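Local atomic coordinates of PROBABLE CHAIN-FATTY-ACID-CoA LIGASE FADD13 (Mycobacterium tuberculosis, PDB entry 3T5B), a protein that is a probable fatty-acyl-CoA ligase-type protein of the AMP-binding (ANL) superfamily, with mixed, parallel and antiparallel sheets packed by helices. Residues Leu49-Gly54 with Ala75-Val80; Cys69-Ala74 with Thr214-Ala219; Lys235-Ile240 with Val261-Glu266. One frame throughout, in Å; residues are numbered along the deposited sequence.

Interaction 1. Residues Leu49-Gly54 with Ala75-Val80; sequences LGIAKG and AKLGAV
The backbone N-H of Gly54 reaches the carbonyl oxygen of Gly78 in the one hydrogen bond between the two segments, with 2.9 Å from Gly54 N to Gly78 O. It is moderately bent, 151° at the hydrogen. The acceptor belongs to the turn that ends helix 65-77: Gly78, at positive phi, is the C-prime residue of a Schellman motif in which Ala79 N bonds to Ala74 O and Gly78 N to Ala75 O. Gly50 plays the same part for helix 32-48, which makes the pair an instructive case of two helix ends terminated alike and then joined.

Beside the bond, Lys53 lies against the turn, its CA 3.7 Å from Gly78 O, while the extended side chain leads away to the surface. Gly78, without a side chain, lets Lys53 CA and CB pack directly on the carbonyls of Leu77 and Gly78. Ile51 supplies the apolar half: chi1 of -70° puts CG1 beside the backbone N and CG2 anti to it, and Ile51 CG2 meets Ala79 CB at 3.8 Å and lies 4.4 Å from Leu77 CD2. Leu77 and Ile51 both continue onto Leu46 of helix 32-48. Farther along, Val80 CG2 comes within 3.8 Å of Gly54 O, and Val80 makes backbone bonds with Asp55, just before strand 56-60, and with Val57 within it. The Gly78 carbonyl, beyond the last bonds of its helix, is thus taken up by Gly54 N, and the neighbouring methyl contacts of Ile51 and Ala79 probably help keep water from that bond.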
loop_
_atom_site.group_PDB
_atom_site.type_symbol
_atom_site.label_atom_id
_atom_site.label_comp_id
_atom_site.label_asym_id
_atom_site.label_seq_id
_atom_site.Cartn_x
_atom_site.Cartn_y
_atom_site.Cartn_z
ATOM N N LEU A 49 -5.278 25.065 2.264
ATOM C CA LEU A 49 -4.005 25.255 1.576
ATOM C C LEU A 49 -4.160 25.276 0.052
ATOM O O LEU A 49 -3.204 25.023 -0.681
ATOM C CB LEU A 49 -3.020 24.153 1.983
ATOM C CG LEU A 49 -2.102 24.419 3.187
ATOM C CD1 LEU A 49 -2.838 25.164 4.282
ATOM C CD2 LEU A 49 -1.577 23.095 3.710
ATOM N N GLY A 50 -5.370 25.565 -0.417
ATOM C CA GLY A 50 -5.617 25.641 -1.848
ATOM C C GLY A 50 -5.792 24.332 -2.597
ATOM O O GLY A 50 -5.950 24.336 -3.822
ATOM N N ILE A 51 -5.758 23.216 -1.876
ATOM C CA ILE A 51 -5.920 21.906 -2.491
ATOM C C ILE A 51 -7.362 21.669 -2.946
ATOM O O ILE A 51 -8.294 21.832 -2.162
ATOM C CB ILE A 51 -5.526 20.788 -1.512
ATOM C CG1 ILE A 51 -4.014 20.806 -1.294
ATOM C CG2 ILE A 51 -5.991 19.435 -2.041
ATOM C CD1 ILE A 51 -3.204 20.613 -2.562
ATOM N N ALA A 52 -7.544 21.294 -4.210
ATOM C CA ALA A 52 -8.886 21.025 -4.742
ATOM C C ALA A 52 -8.902 19.752 -5.588
ATOM O O ALA A 52 -7.864 19.135 -5.802
ATOM C CB ALA A 52 -9.389 22.212 -5.572
ATOM N N LYS A 53 -10.086 19.375 -6.065
ATOM C CA LYS A 53 -10.266 18.181 -6.880
ATOM C C LYS A 53 -9.225 18.061 -7.994
ATOM O O LYS A 53 -9.153 18.907 -8.876
ATOM C CB LYS A 53 -11.669 18.186 -7.484
ATOM C CG LYS A 53 -11.991 16.978 -8.341
ATOM C CD LYS A 53 -13.368 17.123 -8.988
ATOM C CE LYS A 53 -13.696 15.942 -9.886
ATOM N NZ LYS A 53 -15.010 16.121 -10.558
ATOM N N GLY A 54 -8.412 17.010 -7.940
ATOM C CA GLY A 54 -7.398 16.807 -8.962
ATOM C C GLY A 54 -5.991 17.212 -8.557
ATOM O O GLY A 54 -5.021 16.681 -9.089
ATOM N N ALA A 75 -8.750 11.846 -0.345
ATOM C CA ALA A 75 -9.731 11.011 -1.026
ATOM C C ALA A 75 -11.116 11.649 -1.001
ATOM O O ALA A 75 -11.820 11.656 -2.006
ATOM C CB ALA A 75 -9.787 9.642 -0.359
ATOM N N LYS A 76 -11.505 12.172 0.157
ATOM C CA LYS A 76 -12.807 12.816 0.310
ATOM C C LYS A 76 -12.917 14.133 -0.470
ATOM O O LYS A 76 -14.015 14.618 -0.746
ATOM C CB LYS A 76 -13.094 13.084 1.793
ATOM C CG LYS A 76 -13.250 11.827 2.623
ATOM C CD LYS A 76 -13.741 12.131 4.034
ATOM C CE LYS A 76 -14.050 10.842 4.788
ATOM N NZ LYS A 76 -14.436 11.079 6.216
ATOM N N LEU A 77 -11.775 14.705 -0.825
ATOM C CA LEU A 77 -11.739 15.966 -1.554
ATOM C C LEU A 77 -11.631 15.728 -3.043
ATOM O O LEU A 77 -11.877 16.633 -3.839
ATOM C CB LEU A 77 -10.525 16.777 -1.112
ATOM C CG LEU A 77 -10.709 18.104 -0.383
ATOM C CD1 LEU A 77 -11.931 18.102 0.503
ATOM C CD2 LEU A 77 -9.452 18.348 0.418
ATOM N N GLY A 78 -11.246 14.510 -3.413
ATOM C CA GLY A 78 -11.067 14.187 -4.815
ATOM C C GLY A 78 -9.651 14.577 -5.197
ATOM O O GLY A 78 -9.313 14.682 -6.382
ATOM N N ALA A 79 -8.830 14.806 -4.169
ATOM C CA ALA A 79 -7.430 15.182 -4.339
ATOM C C ALA A 79 -6.578 13.936 -4.537
ATOM O O ALA A 79 -7.027 12.811 -4.291
ATOM C CB ALA A 79 -6.939 15.962 -3.132
ATOM N N VAL A 80 -5.338 14.144 -4.961
ATOM C CA VAL A 80 -4.437 13.040 -5.238
ATOM C C VAL A 80 -3.186 13.051 -4.390
ATOM O O VAL A 80 -2.398 13.995 -4.442
ATOM C CB VAL A 80 -4.010 13.050 -6.721
ATOM C CG1 VAL A 80 -3.201 11.794 -7.038
ATOM C CG2 VAL A 80 -5.239 13.149 -7.612
#

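Interaction 2. Residues Cys69-Ala74 with Thr214-Ala219; sequences CLFYGA and TVIFSA
Apolar packing comes first where Phe71 and Tyr72 reach across to Val215, Ile216 and Ala219. Phe71 presents its ring edge to Val215, whose CG1 lies near the ring plane, 3.7 Å from Phe71 CZ; the two side chains approach from opposite directions. The Phe71 atom CE1 meets Ile216 CD1 at 3.4 Å. With chi1 at 73°, CG of Phe71 sits between the backbone N and carbonyl carbon, which brings CE1 and CZ up to Val215 and Ile216. Tyr72 and Ile216 slide past one another in opposite directions, Tyr72 CE1 to Ile216 CD1 3.8 Å. At the end of the phenol, Ala219 CB lies 3.2 Å from Tyr72 OH.

Aromatic contact is the second kind: Phe71 CE1 stands 3.8 Å above the centre of one face of the neighbouring Tyr72 ring, and Phe71 also meets Phe160 edge to face.

The polar element is a water, 3.0 Å from Tyr72 OH and donating to Val215 O, also at 3.0 Å.

The helix axes, 12.0 Å apart and crossing at -72°, are bridged mainly by the rings of Phe71 and Tyr72, with Ile4 and Met7 of helix 4-14 adding to the packing. In this buried setting, the water provides a polar partner for the phenol and links it to the opposing backbone.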
loop_
_atom_site.group_PDB
_atom_site.type_symbol
_atom_site.label_atom_id
_atom_site.label_comp_id
_atom_site.label_asym_id
_atom_site.label_seq_id
_atom_site.Cartn_x
_atom_site.Cartn_y
_atom_site.Cartn_z
ATOM N N CYS A 69 -4.788 9.458 7.630
ATOM C CA CYS A 69 -5.866 10.431 7.586
ATOM C C CYS A 69 -5.659 11.512 6.535
ATOM O O CYS A 69 -6.611 12.161 6.111
ATOM C CB CYS A 69 -6.065 11.049 8.971
ATOM S SG CYS A 69 -6.568 9.820 10.219
ATOM N N LEU A 70 -4.418 11.703 6.104
ATOM C CA LEU A 70 -4.136 12.701 5.078
ATOM C C LEU A 70 -4.608 12.214 3.706
ATOM O O LEU A 70 -5.277 12.951 2.989
ATOM C CB LEU A 70 -2.638 13.034 5.035
ATOM C CG LEU A 70 -2.226 14.110 6.044
ATOM C CD1 LEU A 70 -0.706 14.153 6.188
ATOM C CD2 LEU A 70 -2.796 15.460 5.599
ATOM N N PHE A 71 -4.279 10.977 3.333
ATOM C CA PHE A 71 -4.740 10.519 2.036
ATOM C C PHE A 71 -6.241 10.227 2.089
ATOM O O PHE A 71 -6.925 10.342 1.074
ATOM C CB PHE A 71 -3.913 9.329 1.528
ATOM C CG PHE A 71 -4.170 8.038 2.229
ATOM C CD1 PHE A 71 -5.357 7.345 2.032
ATOM C CD2 PHE A 71 -3.191 7.475 3.044
ATOM C CE1 PHE A 71 -5.565 6.101 2.631
ATOM C CE2 PHE A 71 -3.386 6.231 3.648
ATOM C CZ PHE A 71 -4.576 5.543 3.441
ATOM N N TYR A 72 -6.762 9.886 3.271
ATOM C CA TYR A 72 -8.203 9.659 3.411
ATOM C C TYR A 72 -8.925 10.993 3.213
ATOM O O TYR A 72 -9.947 11.060 2.536
ATOM C CB TYR A 72 -8.548 9.090 4.789
ATOM C CG TYR A 72 -8.548 7.587 4.835
ATOM C CD1 TYR A 72 -9.261 6.848 3.900
ATOM C CD2 TYR A 72 -7.850 6.901 5.827
ATOM C CE1 TYR A 72 -9.280 5.460 3.949
ATOM C CE2 TYR A 72 -7.860 5.519 5.889
ATOM C CZ TYR A 72 -8.576 4.802 4.944
ATOM O OH TYR A 72 -8.567 3.432 4.986
ATOM N N GLY A 73 -8.388 12.051 3.820
ATOM C CA GLY A 73 -8.964 13.379 3.663
ATOM C C GLY A 73 -8.828 13.817 2.209
ATOM O O GLY A 73 -9.736 14.442 1.654
ATOM N N ALA A 74 -7.692 13.494 1.588
ATOM C CA ALA A 74 -7.450 13.825 0.179
ATOM C C ALA A 74 -8.499 13.110 -0.684
ATOM O O ALA A 74 -9.053 13.685 -1.623
ATOM C CB ALA A 74 -6.038 13.381 -0.237
ATOM N N THR A 214 -3.267 -2.151 2.173
ATOM C CA THR A 214 -3.501 -2.892 3.408
ATOM C C THR A 214 -4.335 -1.999 4.334
ATOM O O THR A 214 -5.312 -2.449 4.948
ATOM C CB THR A 214 -2.174 -3.228 4.105
ATOM O OG1 THR A 214 -1.433 -4.153 3.301
ATOM C CG2 THR A 214 -2.426 -3.824 5.478
ATOM N N VAL A 215 -3.924 -0.733 4.423
ATOM C CA VAL A 215 -4.601 0.266 5.240
ATOM C C VAL A 215 -6.027 0.376 4.744
ATOM O O VAL A 215 -6.988 0.356 5.527
ATOM C CB VAL A 215 -3.944 1.668 5.093
ATOM C CG1 VAL A 215 -4.807 2.732 5.768
ATOM C CG2 VAL A 215 -2.547 1.659 5.697
ATOM N N ILE A 216 -6.150 0.492 3.429
ATOM C CA ILE A 216 -7.447 0.618 2.805
ATOM C C ILE A 216 -8.341 -0.576 3.089
ATOM O O ILE A 216 -9.475 -0.398 3.538
ATOM C CB ILE A 216 -7.326 0.803 1.275
ATOM C CG1 ILE A 216 -6.568 2.096 0.967
ATOM C CG2 ILE A 216 -8.710 0.859 0.635
ATOM C CD1 ILE A 216 -7.188 3.318 1.568
ATOM N N PHE A 217 -7.856 -1.792 2.850
ATOM C CA PHE A 217 -8.729 -2.927 3.087
ATOM C C PHE A 217 -8.900 -3.215 4.563
ATOM O O PHE A 217 -9.785 -3.969 4.956
ATOM C CB PHE A 217 -8.299 -4.165 2.263
ATOM C CG PHE A 217 -7.248 -5.034 2.898
ATOM C CD1 PHE A 217 -7.557 -5.869 3.961
ATOM C CD2 PHE A 217 -5.971 -5.095 2.358
ATOM C CE1 PHE A 217 -6.616 -6.760 4.475
ATOM C CE2 PHE A 217 -5.017 -5.983 2.861
ATOM C CZ PHE A 217 -5.341 -6.818 3.921
ATOM N N SER A 218 -8.072 -2.585 5.389
ATOM C CA SER A 218 -8.223 -2.758 6.823
ATOM C C SER A 218 -9.496 -2.005 7.164
ATOM O O SER A 218 -10.313 -2.462 7.952
ATOM C CB SER A 218 -7.046 -2.151 7.578
ATOM O OG SER A 218 -5.935 -3.020 7.546
ATOM N N ALA A 219 -9.671 -0.852 6.536
ATOM C CA ALA A 219 -10.852 -0.039 6.777
ATOM C C ALA A 219 -12.094 -0.687 6.168
ATOM O O ALA A 219 -13.163 -0.628 6.750
ATOM C CB ALA A 219 -10.650 1.365 6.211
HETATM O O HOH W 1 -7.714 2.355 7.664
#

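Interaction 3. Residues Lys235-Ile240 with Val261-Glu266; sequences KVWSLI and VPEFAE
The indole of Trp237 meets the other segment at its edge, where Val261 CG1 and Glu263 OE1 both lie near the ring plane. Trp237 CD1 is 3.5 Å from Val261 CG1 and 3.8 Å from Glu263 OE1. Glu263 turns its carboxylate 74° from the indole plane, so the two flat groups meet steeply. Phe264 approaches obliquely, its CB 4.3 Å from Trp237 NE1. That nitrogen has its polar partner in Met258 O, a hydrogen bond that fixes the indole against the end of helix 252-258.

The other carboxylate oxygen of Glu263 accepts a weak hydrogen bond from the hydroxyl of Ser238, with 3.2 Å from Ser238 OG to Glu263 OE2. An extended chain beyond CG, chi2 172°, carries the carboxylate across to the helix bearing Trp237 and Ser238. One glutamate thereby divides its two oxygens between an aromatic edge and a hydroxyl. Phe264 is also in cation-pi contact with Lys293.

As a worked example of surface packing, the contact joins the first turn of helix 236-242 to the loop that follows helix 252-258 and precedes strand 274-277; elsewhere on the same helix, Leu239 and Ile240 rest on Leu201 of strand 199-202.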
loop_
_atom_site.group_PDB
_atom_site.type_symbol
_atom_site.label_atom_id
_atom_site.label_comp_id
_atom_site.label_asym_id
_atom_site.label_seq_id
_atom_site.Cartn_x
_atom_site.Cartn_y
_atom_site.Cartn_z
ATOM N N LYS A 235 12.052 -6.629 18.260
ATOM C CA LYS A 235 10.876 -6.375 19.081
ATOM C C LYS A 235 9.555 -6.804 18.455
ATOM O O LYS A 235 8.518 -6.780 19.118
ATOM C CB LYS A 235 10.806 -4.888 19.420
ATOM C CG LYS A 235 11.996 -4.361 20.197
ATOM C CD LYS A 235 11.826 -2.875 20.456
ATOM C CE LYS A 235 12.872 -2.336 21.420
ATOM N NZ LYS A 235 12.546 -0.946 21.870
ATOM N N VAL A 236 9.596 -7.196 17.186
ATOM C CA VAL A 236 8.399 -7.604 16.457
ATOM C C VAL A 236 7.488 -8.585 17.191
ATOM O O VAL A 236 6.296 -8.339 17.337
ATOM C CB VAL A 236 8.769 -8.225 15.103
ATOM C CG1 VAL A 236 7.512 -8.519 14.315
ATOM C CG2 VAL A 236 9.667 -7.284 14.333
ATOM N N TRP A 237 8.055 -9.699 17.642
ATOM C CA TRP A 237 7.299 -10.721 18.352
ATOM C C TRP A 237 6.543 -10.214 19.574
ATOM O O TRP A 237 5.421 -10.645 19.840
ATOM C CB TRP A 237 8.237 -11.841 18.774
ATOM C CG TRP A 237 8.666 -12.680 17.639
ATOM C CD1 TRP A 237 9.941 -13.041 17.324
ATOM C CD2 TRP A 237 7.818 -13.300 16.670
ATOM N NE1 TRP A 237 9.943 -13.853 16.215
ATOM C CE2 TRP A 237 8.653 -14.029 15.792
ATOM C CE3 TRP A 237 6.435 -13.313 16.458
ATOM C CZ2 TRP A 237 8.149 -14.766 14.716
ATOM C CZ3 TRP A 237 5.931 -14.045 15.387
ATOM C CH2 TRP A 237 6.790 -14.762 14.528
ATOM N N SER A 238 7.169 -9.308 20.315
ATOM C CA SER A 238 6.566 -8.742 21.512
ATOM C C SER A 238 5.369 -7.895 21.131
ATOM O O SER A 238 4.332 -7.939 21.783
ATOM C CB SER A 238 7.588 -7.882 22.267
ATOM O OG SER A 238 8.741 -8.640 22.585
ATOM N N LEU A 239 5.520 -7.105 20.078
ATOM C CA LEU A 239 4.418 -6.278 19.621
ATOM C C LEU A 239 3.290 -7.227 19.215
ATOM O O LEU A 239 2.146 -7.073 19.649
ATOM C CB LEU A 239 4.848 -5.430 18.423
ATOM C CG LEU A 239 3.720 -4.575 17.845
ATOM C CD1 LEU A 239 3.139 -3.688 18.944
ATOM C CD2 LEU A 239 4.241 -3.742 16.689
ATOM N N ILE A 240 3.642 -8.221 18.399
ATOM C CA ILE A 240 2.693 -9.221 17.919
ATOM C C ILE A 240 1.924 -9.888 19.048
ATOM O O ILE A 240 0.722 -10.113 18.933
ATOM C CB ILE A 240 3.399 -10.317 17.091
ATOM C CG1 ILE A 240 3.772 -9.761 15.722
ATOM C CG2 ILE A 240 2.494 -11.529 16.926
ATOM C CD1 ILE A 240 4.554 -10.725 14.880
ATOM N N VAL A 261 15.840 -15.199 16.396
ATOM C CA VAL A 261 15.730 -14.563 17.704
ATOM C C VAL A 261 15.404 -15.584 18.798
ATOM O O VAL A 261 14.661 -16.538 18.572
ATOM C CB VAL A 261 14.638 -13.459 17.677
ATOM C CG1 VAL A 261 13.291 -14.083 17.383
ATOM C CG2 VAL A 261 14.599 -12.703 19.001
ATOM N N PRO A 262 15.975 -15.406 19.998
ATOM C CA PRO A 262 15.709 -16.344 21.090
ATOM C C PRO A 262 14.230 -16.363 21.461
ATOM O O PRO A 262 13.706 -17.382 21.916
ATOM C CB PRO A 262 16.596 -15.817 22.217
ATOM C CG PRO A 262 16.634 -14.334 21.944
ATOM C CD PRO A 262 16.842 -14.304 20.453
ATOM N N GLU A 263 13.568 -15.228 21.260
ATOM C CA GLU A 263 12.147 -15.102 21.557
ATOM C C GLU A 263 11.393 -16.217 20.854
ATOM O O GLU A 263 10.553 -16.894 21.446
ATOM C CB GLU A 263 11.615 -13.763 21.051
ATOM C CG GLU A 263 12.308 -12.535 21.608
ATOM C CD GLU A 263 11.860 -11.266 20.906
ATOM O OE1 GLU A 263 12.172 -11.117 19.704
ATOM O OE2 GLU A 263 11.190 -10.427 21.549
ATOM N N PHE A 264 11.705 -16.398 19.575
ATOM C CA PHE A 264 11.054 -17.415 18.768
ATOM C C PHE A 264 11.029 -18.773 19.449
ATOM O O PHE A 264 10.025 -19.478 19.375
ATOM C CB PHE A 264 11.740 -17.553 17.407
ATOM C CG PHE A 264 11.185 -18.669 16.579
ATOM C CD1 PHE A 264 9.879 -18.608 16.105
ATOM C CD2 PHE A 264 11.926 -19.823 16.358
ATOM C CE1 PHE A 264 9.315 -19.678 15.428
ATOM C CE2 PHE A 264 11.370 -20.903 15.680
ATOM C CZ PHE A 264 10.058 -20.828 15.220
ATOM N N ALA A 265 12.142 -19.132 20.092
ATOM C CA ALA A 265 12.283 -20.406 20.802
ATOM C C ALA A 265 10.919 -21.053 20.906
ATOM O O ALA A 265 10.585 -21.971 20.154
ATOM C CB ALA A 265 12.854 -20.166 22.191
ATOM N N GLU A 266 10.132 -20.559 21.850
ATOM C CA GLU A 266 8.780 -21.038 22.025
ATOM C C GLU A 266 7.921 -19.868 22.461
ATOM O O GLU A 266 7.670 -19.681 23.651
ATOM C CB GLU A 266 8.699 -22.150 23.069
ATOM C CG GLU A 266 7.291 -22.740 23.177
ATOM C CD GLU A 266 7.195 -23.911 24.143
ATOM O OE1 GLU A 266 7.434 -23.708 25.356
ATOM O OE2 GLU A 266 6.875 -25.031 23.682
#

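How the interactions relate
Interactions 1 and 2 share helix 65-77 and show how one helix can serve two contacts: its C-terminal turn meets the loop 49-54, while Phe71 and Tyr72, one to two turns earlier, meet helix 209-221. Their centres are 15 Å apart, and they touch within the turn that ends the shared helix. Along the chain their segments alternate. Interaction 3 is separate, with nearest atoms about 13 Å from interaction 2 and about 26 Å from interaction 1. Interactions 1 and 3 lie on opposite sides of the chain's centre, 42 Å apart between centres, with interaction 2 nearer the middle. All three belong to the AMP-binding part of the protein.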